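Long-range contacts in precorrin-6A reductase (Rhodobacter capsulatus, PDB 4X7G), which catalyses the NADPH-dependent reduction of precorrin-6A, a step in making the corrin ring of cobalamin: residues A[55-60]-A[87-92]; A[106-111]-A[209-214]. One frame throughout, in Å; residues are numbered along the deposited sequence. Where two conformers were deposited one is given.

Interaction 1. Residues A[55-60]-A[87-92]; sequences GLVDYL and CAQTGV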
# COMPACT_ATOMS: atom_id res chain seq x y z
N GLY A 55 9.41 19.77 -5.21
CA GLY A 55 10.48 19.06 -4.56
C GLY A 55 10.91 17.77 -5.27
O GLY A 55 12.10 17.50 -5.38
N LEU A 56 9.91 17.06 -5.82
CA LEU A 56 10.23 15.82 -6.52
C LEU A 56 10.88 16.18 -7.87
O LEU A 56 11.81 15.56 -8.34
CB LEU A 56 8.96 15.02 -6.74
CG LEU A 56 9.17 13.71 -7.57
CD1 LEU A 56 10.25 12.84 -6.96
CD2 LEU A 56 7.83 12.95 -7.61
N VAL A 57 10.36 17.22 -8.53
CA VAL A 57 11.04 17.73 -9.75
C VAL A 57 12.53 18.01 -9.50
O VAL A 57 13.43 17.57 -10.23
CB VAL A 57 10.31 19.00 -10.25
CG1 VAL A 57 11.19 19.78 -11.25
CG2 VAL A 57 9.01 18.63 -10.88
N ASP A 58 12.78 18.71 -8.42
CA ASP A 58 14.11 19.07 -8.05
C ASP A 58 14.97 17.83 -7.82
O ASP A 58 16.13 17.71 -8.20
CB ASP A 58 14.22 19.99 -6.80
CG ASP A 58 15.66 20.40 -6.47
OD1 ASP A 58 16.29 21.09 -7.34
OD2 ASP A 58 16.20 20.02 -5.34
N TYR A 59 14.43 16.87 -7.08
CA TYR A 59 15.15 15.60 -6.81
C TYR A 59 15.47 14.85 -8.10
O TYR A 59 16.61 14.39 -8.30
CB TYR A 59 14.27 14.73 -5.89
CG TYR A 59 14.90 13.41 -5.67
CD1 TYR A 59 15.82 13.26 -4.70
CD2 TYR A 59 14.55 12.34 -6.48
CE1 TYR A 59 16.41 11.97 -4.46
CE2 TYR A 59 15.16 11.11 -6.31
CZ TYR A 59 16.00 10.93 -5.36
OH TYR A 59 16.56 9.71 -5.22
N LEU A 60 14.46 14.70 -8.96
CA LEU A 60 14.70 13.96 -10.18
C LEU A 60 15.86 14.57 -10.99
O LEU A 60 16.66 13.89 -11.62
CB LEU A 60 13.43 13.92 -11.06
CG LEU A 60 12.23 13.20 -10.44
CD1 LEU A 60 10.98 13.38 -11.30
CD2 LEU A 60 12.53 11.68 -10.32
N CYS A 87 7.07 13.88 -13.17
CA CYS A 87 7.64 13.19 -14.32
C CYS A 87 7.22 13.87 -15.62
O CYS A 87 8.04 13.95 -16.57
CB CYS A 87 7.22 11.69 -14.31
SG CYS A 87 8.10 10.78 -13.00
N ALA A 88 5.99 14.34 -15.67
CA ALA A 88 5.58 15.07 -16.91
C ALA A 88 6.39 16.34 -17.06
O ALA A 88 6.85 16.62 -18.25
CB ALA A 88 4.13 15.40 -16.87
N GLN A 89 6.60 17.07 -15.98
CA GLN A 89 7.39 18.34 -16.00
C GLN A 89 8.84 18.13 -16.39
O GLN A 89 9.47 18.98 -17.08
CB GLN A 89 7.37 19.07 -14.65
CG GLN A 89 7.75 20.54 -14.77
CD GLN A 89 7.83 21.26 -13.45
OE1 GLN A 89 7.00 21.08 -12.57
NE2 GLN A 89 8.84 22.09 -13.31
N THR A 90 9.43 17.03 -16.00
CA THR A 90 10.81 16.78 -16.28
C THR A 90 11.06 15.92 -17.49
O THR A 90 12.21 15.73 -17.90
CB THR A 90 11.49 16.12 -15.07
OG1 THR A 90 10.77 14.89 -14.74
CG2 THR A 90 11.48 16.99 -13.83
N GLY A 91 10.07 15.29 -18.05
CA GLY A 91 10.21 14.35 -19.11
C GLY A 91 10.81 12.98 -18.73
O GLY A 91 11.25 12.19 -19.60
N VAL A 92 10.75 12.64 -17.44
CA VAL A 92 11.19 11.33 -16.95
C VAL A 92 10.09 10.34 -17.14
O VAL A 92 8.91 10.56 -16.79
CB VAL A 92 11.61 11.52 -15.49
CG1 VAL A 92 11.84 10.18 -14.79
CG2 VAL A 92 12.85 12.42 -15.35

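Interaction 2. Residues A[106-111]-A[209-214]; sequences AGDRWT and AARSLG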
# COMPACT_ATOMS: atom_id res chain seq x y z
N ALA A 106 -15.65 -17.40 -5.24
CA ALA A 106 -16.56 -18.24 -4.49
C ALA A 106 -16.18 -18.25 -3.02
O ALA A 106 -14.96 -18.36 -2.73
CB ALA A 106 -16.40 -19.69 -4.95
N GLY A 107 -17.17 -18.02 -2.22
CA GLY A 107 -17.05 -17.97 -0.78
C GLY A 107 -16.87 -16.57 -0.19
O GLY A 107 -17.08 -16.41 0.98
N ASP A 108 -16.44 -15.58 -1.01
CA ASP A 108 -16.31 -14.17 -0.52
C ASP A 108 -17.67 -13.60 -0.26
O ASP A 108 -18.61 -13.83 -1.05
CB ASP A 108 -15.56 -13.37 -1.55
CG ASP A 108 -14.10 -13.69 -1.63
OD1 ASP A 108 -13.46 -14.13 -0.60
OD2 ASP A 108 -13.54 -13.57 -2.69
N ARG A 109 -17.81 -12.81 0.79
CA ARG A 109 -19.01 -12.05 1.05
C ARG A 109 -18.63 -10.60 1.21
O ARG A 109 -18.23 -10.19 2.31
CB ARG A 109 -19.77 -12.54 2.28
CG ARG A 109 -21.16 -11.87 2.49
CD ARG A 109 -22.16 -12.72 3.31
NE ARG A 109 -21.51 -13.30 4.54
CZ ARG A 109 -21.74 -12.95 5.80
NH1 ARG A 109 -22.54 -11.93 6.01
NH2 ARG A 109 -21.12 -13.58 6.83
N TRP A 110 -18.59 -9.90 0.12
CA TRP A 110 -18.07 -8.55 0.05
C TRP A 110 -19.12 -7.53 -0.22
O TRP A 110 -20.07 -7.78 -1.03
CB TRP A 110 -17.01 -8.44 -1.02
CG TRP A 110 -15.75 -9.23 -0.81
CD1 TRP A 110 -15.42 -10.03 0.25
CD2 TRP A 110 -14.65 -9.27 -1.71
NE1 TRP A 110 -14.14 -10.51 0.05
CE2 TRP A 110 -13.67 -10.12 -1.12
CE3 TRP A 110 -14.37 -8.67 -2.93
CZ2 TRP A 110 -12.45 -10.34 -1.74
CZ3 TRP A 110 -13.13 -8.87 -3.50
CH2 TRP A 110 -12.22 -9.73 -2.93
N THR A 111 -19.01 -6.37 0.40
CA THR A 111 -19.71 -5.17 -0.05
C THR A 111 -18.70 -4.12 -0.39
O THR A 111 -17.60 -4.11 0.22
CB THR A 111 -20.77 -4.67 0.90
OG1 THR A 111 -20.16 -4.48 2.18
CG2 THR A 111 -21.93 -5.61 1.03
N ALA A 209 -8.46 -15.40 4.87
CA ALA A 209 -8.83 -15.72 6.20
C ALA A 209 -10.30 -15.48 6.49
O ALA A 209 -11.01 -16.29 7.08
CB ALA A 209 -7.92 -14.98 7.19
N ALA A 210 -10.81 -14.30 6.09
CA ALA A 210 -12.20 -14.02 6.25
C ALA A 210 -13.06 -15.05 5.53
O ALA A 210 -14.06 -15.46 6.08
CB ALA A 210 -12.53 -12.58 5.76
N ARG A 211 -12.67 -15.39 4.32
CA ARG A 211 -13.42 -16.39 3.58
C ARG A 211 -13.47 -17.73 4.35
O ARG A 211 -14.54 -18.33 4.45
CB ARG A 211 -12.80 -16.55 2.21
CG ARG A 211 -13.59 -17.38 1.23
CD ARG A 211 -12.82 -17.75 -0.03
NE ARG A 211 -12.16 -16.65 -0.67
CZ ARG A 211 -11.04 -16.72 -1.25
NH1 ARG A 211 -10.38 -17.84 -1.45
NH2 ARG A 211 -10.47 -15.60 -1.67
N SER A 212 -12.39 -18.12 4.96
CA SER A 212 -12.34 -19.41 5.75
C SER A 212 -13.23 -19.37 6.92
O SER A 212 -13.66 -20.47 7.37
CB SER A 212 -10.91 -19.74 6.13
OG SER A 212 -10.47 -19.06 7.30
N LEU A 213 -13.51 -18.19 7.48
CA LEU A 213 -14.37 -17.99 8.62
C LEU A 213 -15.77 -17.58 8.28
O LEU A 213 -16.61 -17.38 9.19
CB LEU A 213 -13.67 -16.96 9.56
CG LEU A 213 -12.53 -17.48 10.39
CD1 LEU A 213 -11.51 -16.35 10.76
CD2 LEU A 213 -12.97 -18.26 11.58
N GLY A 214 -16.08 -17.42 7.00
CA GLY A 214 -17.40 -17.01 6.66
C GLY A 214 -17.74 -15.59 7.02
O GLY A 214 -18.91 -15.31 7.26
O HOH W 1 -16.99 -18.45 2.96
O HOH W 2 -20.00 -15.68 4.07

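Interaction 1. Residues A[55-60]-A[87-92]
Cys-87 meets Leu-60 through sulfur: SG lies 4.2 Å from Leu-60 CD1, an apolar contact at the buried side of the pair. Gln-89 comes next and covers Val-57 from the solvent side. With CG anti to the backbone N (chi1 -161°) and the chain extended beyond it, the amide is carried across the isopropyl group at about a right angle. Gln-89 OE1 then rests 3.6 Å from Val-57 CG2. This van der Waals contact holds for one of two conformers and is tentative. Thr-90 uses both branches. Its methyl CG2 slides past Val-57 and stops 3.8 Å from Val-57 CG1. Its hydroxyl OG1 sits 3.8 Å from Leu-60 CD1, but its polar partner is Ala-86 O, which satisfies it within its own helix. Chi1 (58°) sets CG2 anti to the carbonyl carbon, facing Val-57. Gly-91 then leaves the helix with positive phi (73°). Val-92 points its CB toward 55-60, but CG2 stays 4.6 Å from Leu-60 CB. The contact joins helices 52-63 and 77-90, neighbours in the NADP-binding Rossmann-like domain. Ala-86 extends the seam, touching Val-57 and Leu-60. Val-68 of strand 67-70 lies beneath Leu-60, Cys-87 and Val-92.

Interaction 2. Residues A[106-111]-A[209-214]
Arg-211 NE donates to Asp-108 OD1 at 2.8 Å, with an almost straight N-H...O angle of 179°. This bond is part of a salt bridge. The oxygen lies at the guanidinium edge, in its plane, but the nitrogen meets it from above the carboxylate plane. The two planes stand 65° apart, so the groups do not form a flat two-bond pair. Asp-108 OD2 instead accepts from Gln-105 N, which helps to fix the carboxylate. The Asp-108 CG atom also lies over one face of the Trp-110 ring, offset toward its rim. The Arg-211 chain leaves the helix extended and bends at chi3 (-49°). On the way CG packs 3.6 Å from Gly-107 O, and CD lies 3.5 Å from Ala-106 O. The second direct bond runs from Arg-109 NH2 to Gly-214 O, 2.8 Å long. That carbonyl belongs to the glycine that closes helix 205-213 in a Schellman motif. One water accepts from Arg-109 NE and gives a weak bond to Gly-214 O. Another water lies between Gly-107 O and Arg-211 O. This surface contact joins the loop leading into edge strand 109-113, and Arg-109, to the last turn of helix 205-213 and the glycine after it. The chain then runs from that helix into strand 216-220, which pairs with 109-113 in the parallel sheet; all three belong to the second Rossmann-like domain.

Overall arrangement
The two contacts lie on opposite sides of the chain's centre, with nearest atoms about 30 Å apart, and share no helix or strand. Interaction 1 is partly buried. It packs one helix on another beside the sheet that contains strands 4-7 and 67-70, using apolar side chains with a polar rim. Interaction 2 is at the surface. It joins the loop before the edge strand of the second parallel sheet to the end of a helix packed beside that sheet, using charge, a carbonyl and waters. Each thus belongs to a different Rossmann-like domain. Neither touches a ligand: the side chain of Val-57 is about 11 Å from NADP, and that of Arg-211 about 14 Å from the bound precorrin.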